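Local coordinates for protein MccF (Escherichia coli, PDB 4IIY) that is a microcin C7 self-immunity protein and probably acts as a serine carboxypeptidase of the S66 family on processed forms of the toxin, at residues Y183-F186 with I187-T191; I276-V279 with E280-S284; L288-V291 with F292-V295. The protein carries 1 engineered substitution. One frame throughout, in Å; residues are numbered along the deposited sequence.

All three contacts are local, formed between neighbouring turns of the chain. Contact 1 lies on helix 178-191, on the opposite side of the chain's centre from the other two, its centre about 33 Å from that of contact 2 and 32 Å from that of contact 3. Contacts 2 and 3 follow each other within the LD-carboxypeptidase C-terminal domain, centres about 15 Å apart, and meet where Phe283 O packs on Phe292 CE2 at 3.6 Å; both also touch the second subunit. Contact 2 comes nearest the catalytic region: the Phe283 side chain is about 9 Å from that of Glu270, a predicted charge-relay residue, and Leu282 about 7 Å from the bound glutamyl sulfamoyl inosine.

Contact 1 (Y183-F186 with I187-T191); sequences YESF and IKILT
Ile187 leans over one face of the Tyr183 ring, its CB 4.3 Å from the ring centroid in a CH-pi contact, while the end of its longer branch, CD1, reaches the phenol oxygen OH of Tyr183 at 3.5 Å. The ring is brought there by a first torsion that sets CG of Tyr183 opposite the backbone N (chi1 -179°). Beneath the side chains, Ile187 N gives a nearly straight hydrogen bond to Tyr183 O. With an alanine at Tyr183, Ile187 would probably lose the ring face under its CB and the phenol oxygen beside its CD1, leaving a gap beside Lys73 and Phe75, which the tyrosine also touches. One residue on, Lys188 N bonds to Glu184 O, and its CB rests 3.2 Å from that same oxygen. Ile189 N is bound by Ser185 O, against which Ile189 CG1 also packs; Ser185 OG itself is engaged by Thr344 N. Leu190 N bonds to Phe186 O, and its CD1 lies over a face of the Phe186 ring, 3.4 Å from CE1. The ring of Phe186 also meets Phe172 edge-to-face. At Thr191 the helix reaches its last residue: N and OG1 both bond to Ile187 O, approaching from opposite faces of the carbonyl plane, with OG1 at 2.6 Å. The hydroxyl is thus satisfied by the backbone of its own helix. Backbone bonds hold the turns, while nonpolar packing of Phe186 on Ile142 and Leu190 on Ile140 seats this flank of helix 178-191 on strand 140-143 of the six-stranded sheet.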
loop_
_atom_site.group_PDB
_atom_site.type_symbol
_atom_site.label_atom_id
_atom_site.label_comp_id
_atom_site.label_asym_id
_atom_site.label_seq_id
_atom_site.Cartn_x
_atom_site.Cartn_y
_atom_site.Cartn_z
ATOM N N TYR B 183 1.384 -26.199 14.848
ATOM C CA TYR B 183 0.678 -27.376 14.397
ATOM C C TYR B 183 -0.495 -27.737 15.306
ATOM O O TYR B 183 -1.568 -28.097 14.828
ATOM C CB TYR B 183 1.621 -28.569 14.254
ATOM C CG TYR B 183 0.868 -29.777 13.764
ATOM C CD1 TYR B 183 0.496 -29.883 12.435
ATOM C CD2 TYR B 183 0.481 -30.790 14.638
ATOM C CE1 TYR B 183 -0.234 -30.978 11.977
ATOM C CE2 TYR B 183 -0.250 -31.889 14.186
ATOM C CZ TYR B 183 -0.592 -31.975 12.851
ATOM O OH TYR B 183 -1.314 -33.056 12.371
ATOM N N GLU B 184 -0.288 -27.649 16.614
ATOM C CA GLU B 184 -1.349 -27.972 17.558
ATOM C C GLU B 184 -2.599 -27.124 17.321
ATOM O O GLU B 184 -3.714 -27.634 17.396
ATOM C CB GLU B 184 -0.839 -27.838 18.990
ATOM C CG GLU B 184 0.054 -28.995 19.412
ATOM C CD GLU B 184 0.924 -28.685 20.617
ATOM O OE1 GLU B 184 0.554 -27.802 21.420
ATOM O OE2 GLU B 184 1.988 -29.329 20.756
ATOM N N SER B 185 -2.430 -25.842 17.016
ATOM C CA SER B 185 -3.595 -25.004 16.724
ATOM C C SER B 185 -4.252 -25.378 15.389
ATOM O O SER B 185 -5.480 -25.494 15.295
ATOM C CB SER B 185 -3.211 -23.520 16.728
ATOM O OG SER B 185 -4.309 -22.699 16.378
ATOM N N PHE B 186 -3.429 -25.563 14.363
ATOM C CA PHE B 186 -3.885 -25.980 13.037
ATOM C C PHE B 186 -4.769 -27.229 13.140
ATOM O O PHE B 186 -5.912 -27.249 12.669
ATOM C CB PHE B 186 -2.649 -26.244 12.162
ATOM C CG PHE B 186 -2.933 -26.854 10.814
ATOM C CD1 PHE B 186 -3.295 -26.062 9.735
ATOM C CD2 PHE B 186 -2.758 -28.218 10.610
ATOM C CE1 PHE B 186 -3.508 -26.626 8.487
ATOM C CE2 PHE B 186 -2.977 -28.788 9.370
ATOM C CZ PHE B 186 -3.341 -27.989 8.302
ATOM N N ILE B 187 -4.246 -28.274 13.768
ATOM C CA ILE B 187 -4.977 -29.533 13.825
ATOM C C ILE B 187 -6.208 -29.434 14.737
ATOM O O ILE B 187 -7.255 -30.000 14.416
ATOM C CB ILE B 187 -4.052 -30.727 14.201
ATOM C CG1 ILE B 187 -4.661 -32.056 13.736
ATOM C CG2 ILE B 187 -3.709 -30.728 15.691
ATOM C CD1 ILE B 187 -4.669 -32.225 12.228
ATOM N N LYS B 188 -6.114 -28.698 15.839
ATOM C CA LYS B 188 -7.270 -28.529 16.715
ATOM C C LYS B 188 -8.424 -27.803 16.021
ATOM O O LYS B 188 -9.573 -28.267 16.034
ATOM C CB LYS B 188 -6.870 -27.757 17.972
ATOM C CG LYS B 188 -8.012 -27.497 18.948
ATOM C CD LYS B 188 -8.494 -28.784 19.590
ATOM C CE LYS B 188 -9.492 -28.520 20.707
ATOM N NZ LYS B 188 -9.893 -29.792 21.373
ATOM N N ILE B 189 -8.124 -26.653 15.432
ATOM C CA ILE B 189 -9.148 -25.819 14.818
ATOM C C ILE B 189 -9.841 -26.551 13.674
ATOM O O ILE B 189 -11.065 -26.491 13.534
ATOM C CB ILE B 189 -8.545 -24.493 14.293
ATOM C CG1 ILE B 189 -8.069 -23.610 15.450
ATOM C CG2 ILE B 189 -9.563 -23.731 13.465
ATOM C CD1 ILE B 189 -9.178 -23.167 16.381
ATOM N N LEU B 190 -9.063 -27.258 12.864
ATOM C CA LEU B 190 -9.597 -27.826 11.639
ATOM C C LEU B 190 -10.210 -29.220 11.818
ATOM O O LEU B 190 -10.995 -29.651 10.972
ATOM C CB LEU B 190 -8.528 -27.835 10.540
ATOM C CG LEU B 190 -7.991 -26.457 10.129
ATOM C CD1 LEU B 190 -6.893 -26.606 9.096
ATOM C CD2 LEU B 190 -9.096 -25.548 9.596
ATOM N N THR B 191 -9.858 -29.928 12.892
ATOM C CA THR B 191 -10.413 -31.274 13.100
ATOM C C THR B 191 -11.444 -31.388 14.221
ATOM O O THR B 191 -12.174 -32.384 14.279
ATOM C CB THR B 191 -9.333 -32.347 13.356
ATOM O OG1 THR B 191 -8.757 -32.163 14.654
ATOM C CG2 THR B 191 -8.259 -32.317 12.290
#

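Contact 2 (I276-V279 with E280-S284)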
loop_
_atom_site.group_PDB
_atom_site.type_symbol
_atom_site.label_atom_id
_atom_site.label_comp_id
_atom_site.label_asym_id
_atom_site.label_seq_id
_atom_site.Cartn_x
_atom_site.Cartn_y
_atom_site.Cartn_z
ATOM N N ILE B 276 7.078 2.421 11.560
ATOM C CA ILE B 276 6.018 3.152 12.215
ATOM C C ILE B 276 5.370 4.139 11.236
ATOM O O ILE B 276 4.159 4.357 11.296
ATOM C CB ILE B 276 6.556 3.825 13.505
ATOM C CG1 ILE B 276 5.444 4.555 14.251
ATOM C CG2 ILE B 276 7.733 4.754 13.200
ATOM C CD1 ILE B 276 5.799 4.871 15.695
ATOM N N ALA B 277 6.152 4.708 10.320
ATOM C CA ALA B 277 5.583 5.597 9.302
ATOM C C ALA B 277 4.513 4.891 8.474
ATOM O O ALA B 277 3.433 5.445 8.232
ATOM C CB ALA B 277 6.674 6.155 8.406
ATOM N N THR B 278 4.809 3.671 8.036
ATOM C CA THR B 278 3.861 2.898 7.238
ATOM C C THR B 278 2.653 2.489 8.078
ATOM O O THR B 278 1.512 2.523 7.598
ATOM C CB THR B 278 4.531 1.644 6.644
ATOM O OG1 THR B 278 5.528 2.056 5.705
ATOM C CG2 THR B 278 3.517 0.773 5.922
ATOM N N VAL B 279 2.888 2.095 9.323
ATOM C CA VAL B 279 1.781 1.733 10.198
ATOM C C VAL B 279 0.816 2.905 10.422
ATOM O O VAL B 279 -0.403 2.722 10.359
ATOM C CB VAL B 279 2.296 1.107 11.512
ATOM C CG1 VAL B 279 1.202 1.013 12.551
ATOM C CG2 VAL B 279 2.894 -0.273 11.233
ATOM N N GLU B 280 1.337 4.111 10.635
ATOM C CA GLU B 280 0.460 5.272 10.742
ATOM C C GLU B 280 -0.367 5.452 9.466
ATOM O O GLU B 280 -1.573 5.711 9.517
ATOM C CB GLU B 280 1.243 6.554 11.058
ATOM C CG GLU B 280 0.295 7.753 11.210
ATOM C CD GLU B 280 0.977 9.104 11.379
ATOM O OE1 GLU B 280 2.037 9.189 12.040
ATOM O OE2 GLU B 280 0.434 10.102 10.841
ATOM N N ARG B 281 0.277 5.314 8.312
ATOM C CA ARG B 281 -0.416 5.476 7.036
ATOM C C ARG B 281 -1.579 4.491 6.891
ATOM O O ARG B 281 -2.679 4.860 6.468
ATOM C CB ARG B 281 0.570 5.289 5.883
ATOM C CG ARG B 281 0.009 5.604 4.527
ATOM C CD ARG B 281 1.118 5.531 3.468
ATOM N NE ARG B 281 1.326 4.165 2.998
ATOM C CZ ARG B 281 0.516 3.567 2.136
ATOM N NH1 ARG B 281 -0.531 4.229 1.667
ATOM N NH2 ARG B 281 0.747 2.321 1.743
ATOM N N LEU B 282 -1.332 3.229 7.234
ATOM C CA LEU B 282 -2.356 2.198 7.084
ATOM C C LEU B 282 -3.497 2.376 8.086
ATOM O O LEU B 282 -4.663 2.177 7.740
ATOM C CB LEU B 282 -1.735 0.803 7.201
ATOM C CG LEU B 282 -0.761 0.435 6.083
ATOM C CD1 LEU B 282 0.011 -0.827 6.458
ATOM C CD2 LEU B 282 -1.477 0.237 4.751
ATOM N N PHE B 283 -3.179 2.764 9.319
ATOM C CA PHE B 283 -4.229 3.023 10.298
ATOM C C PHE B 283 -5.065 4.233 9.853
ATOM O O PHE B 283 -6.297 4.222 9.966
ATOM C CB PHE B 283 -3.645 3.284 11.691
ATOM C CG PHE B 283 -3.090 2.061 12.399
ATOM C CD1 PHE B 283 -3.395 0.772 11.992
ATOM C CD2 PHE B 283 -2.267 2.232 13.504
ATOM C CE1 PHE B 283 -2.873 -0.329 12.682
ATOM C CE2 PHE B 283 -1.757 1.156 14.202
ATOM C CZ PHE B 283 -2.066 -0.127 13.798
ATOM N N SER B 284 -4.415 5.282 9.348
ATOM C CA SER B 284 -5.171 6.430 8.845
ATOM C C SER B 284 -6.037 6.077 7.630
ATOM O O SER B 284 -7.140 6.593 7.503
ATOM C CB SER B 284 -4.269 7.633 8.574
ATOM O OG SER B 284 -3.987 8.293 9.807
HETATM O O HOH W 1 4.146 3.495 3.764
#
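One face of the Phe283 ring is covered by Val279, whose CG1 sits 3.8 Å from the centroid in a CH-pi contact, over the face but displaced toward CE2, 3.4 Å away. The two side chains run next to each other in the same direction, and the valine methyl is placed by a first torsion that turns CG1 away from the backbone N (chi1 167°). The Phe283 ring also packs on Leu319 of helix 315-323 and on Leu246. One residue earlier in each segment, Thr278 CG2 lies alongside Leu282 CD1, while Thr278 OG1 shares a water with Arg281 NE, which donates to it at 3.0 Å; the strongest polar partner of Arg281 is Thr250 of the second subunit. Glu280 reaches out to that subunit too, its carboxylate held by salt bridges from Arg97 and Arg90 and hydrogen bonds with Ser124 and Tyr89, all of the second subunit, so that its charge is probably well balanced. Helix 276-288 is thus a buried interface helix of the C-terminal domain: Val279 and Phe283 form an i, i+4 aliphatic-aromatic pair, one flank packs on helices 246-249 and 315-323, and another is built into the dimer contact.

Contact 3 (L288-V291 with F292-V295); sequences LNRV and FDKV
Arg290 and Val291 meet Asp293, Lys294 and Val295 in a tight local turn, where the chain leaves helix 276-288 and enters a short, weakly bonded helical turn at about 292-294. Arg290, with positive phi (67°), is the C-prime residue of the Schellman motif that ends the longer helix. Its carbonyl O then accepts a hydrogen bond from Asp293 N, which stands above the carbonyl plane. Val291 O takes two donors: Val295 N, nearly in line with the C=O bond at 3.1 Å, and Lys294 N, well above the carbonyl plane. Held anti to the backbone N (chi1 173°), Val291 CG1 lies 3.9 Å from CG1 of Val295, and both valines also pack on Ile261. Phe292 turns to the core, where it packs against Leu286 and against Leu319 and Leu323 of helix 315-323. The charged side chains lie at the outer side. Asp293 OD2 comes 4.0 Å from Arg290 NH1, beyond a salt bridge, with the carboxylate and guanidinium planes 46° apart, and a water links them, donating to OD2 at 2.8 Å and accepting from NH1. A second water joins Asn289 O to Lys294 NZ, which also bonds to Ile261 O. Water thus carries the link between Arg290 and Asp293 in place of a direct salt bridge, and the arginine's direct ionic partner, through NH2, is Glu256 of the second subunit.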
loop_
_atom_site.group_PDB
_atom_site.type_symbol
_atom_site.label_atom_id
_atom_site.label_comp_id
_atom_site.label_asym_id
_atom_site.label_seq_id
_atom_site.Cartn_x
_atom_site.Cartn_y
_atom_site.Cartn_z
ATOM N N LEU B 288 -9.970 6.964 7.439
ATOM C CA LEU B 288 -10.589 7.736 6.359
ATOM C C LEU B 288 -11.755 6.970 5.755
ATOM O O LEU B 288 -12.724 7.559 5.268
ATOM C CB LEU B 288 -9.582 8.072 5.259
ATOM C CG LEU B 288 -8.354 8.881 5.670
ATOM C CD1 LEU B 288 -7.498 9.186 4.454
ATOM C CD2 LEU B 288 -8.733 10.167 6.399
ATOM N N ASN B 289 -11.651 5.646 5.784
ATOM C CA ASN B 289 -12.676 4.778 5.229
ATOM C C ASN B 289 -13.842 4.479 6.177
ATOM O O ASN B 289 -14.705 3.660 5.870
ATOM C CB ASN B 289 -12.035 3.490 4.728
ATOM C CG ASN B 289 -11.520 3.630 3.316
ATOM O OD1 ASN B 289 -12.250 3.367 2.356
ATOM N ND2 ASN B 289 -10.293 4.095 3.170
ATOM N N ARG B 290 -13.872 5.175 7.305
ATOM C CA ARG B 290 -14.949 5.067 8.300
ATOM C C ARG B 290 -15.004 3.712 8.986
ATOM O O ARG B 290 -16.008 3.369 9.628
ATOM C CB ARG B 290 -16.318 5.425 7.697
ATOM C CG ARG B 290 -16.365 6.808 7.056
ATOM C CD ARG B 290 -17.758 7.105 6.519
ATOM N NE ARG B 290 -17.853 8.430 5.913
ATOM C CZ ARG B 290 -18.177 9.536 6.576
ATOM N NH1 ARG B 290 -18.436 9.480 7.876
ATOM N NH2 ARG B 290 -18.241 10.699 5.940
ATOM N N VAL B 291 -13.931 2.937 8.878
ATOM C CA VAL B 291 -13.904 1.633 9.503
ATOM C C VAL B 291 -14.079 1.744 11.024
ATOM O O VAL B 291 -14.761 0.917 11.641
ATOM C CB VAL B 291 -12.603 0.891 9.156
ATOM C CG1 VAL B 291 -12.497 -0.401 9.946
ATOM C CG2 VAL B 291 -12.537 0.617 7.650
ATOM N N PHE B 292 -13.486 2.770 11.623
ATOM C CA PHE B 292 -13.532 2.925 13.076
ATOM C C PHE B 292 -14.880 3.476 13.562
ATOM O O PHE B 292 -15.124 3.541 14.768
ATOM C CB PHE B 292 -12.353 3.767 13.580
ATOM C CG PHE B 292 -11.001 3.193 13.224
ATOM C CD1 PHE B 292 -10.762 1.827 13.299
ATOM C CD2 PHE B 292 -9.973 4.021 12.794
ATOM C CE1 PHE B 292 -9.522 1.299 12.963
ATOM C CE2 PHE B 292 -8.730 3.494 12.462
ATOM C CZ PHE B 292 -8.509 2.139 12.547
ATOM N N ASP B 293 -15.755 3.847 12.629
ATOM C CA ASP B 293 -17.132 4.206 12.966
ATOM C C ASP B 293 -18.027 2.973 13.002
ATOM O O ASP B 293 -19.158 3.040 13.498
ATOM C CB ASP B 293 -17.704 5.205 11.950
ATOM C CG ASP B 293 -17.052 6.576 12.029
ATOM O OD1 ASP B 293 -16.489 6.919 13.090
ATOM O OD2 ASP B 293 -17.121 7.315 11.020
ATOM N N LYS B 294 -17.534 1.862 12.465
ATOM C CA LYS B 294 -18.332 0.650 12.333
ATOM C C LYS B 294 -17.965 -0.457 13.310
ATOM O O LYS B 294 -18.852 -1.110 13.861
ATOM C CB LYS B 294 -18.201 0.079 10.923
ATOM C CG LYS B 294 -18.780 0.929 9.807
ATOM C CD LYS B 294 -18.390 0.299 8.468
ATOM C CE LYS B 294 -18.851 1.082 7.258
ATOM N NZ LYS B 294 -18.296 0.440 6.024
ATOM N N VAL B 295 -16.671 -0.713 13.488
ATOM C CA VAL B 295 -16.258 -1.932 14.177
ATOM C C VAL B 295 -16.439 -1.847 15.691
ATOM O O VAL B 295 -16.294 -0.777 16.288
ATOM C CB VAL B 295 -14.820 -2.379 13.805
ATOM C CG1 VAL B 295 -14.721 -2.628 12.303
ATOM C CG2 VAL B 295 -13.788 -1.355 14.237
HETATM O O HOH W 2 -15.613 0.891 6.006
HETATM O O HOH W 3 -19.425 6.836 9.436
#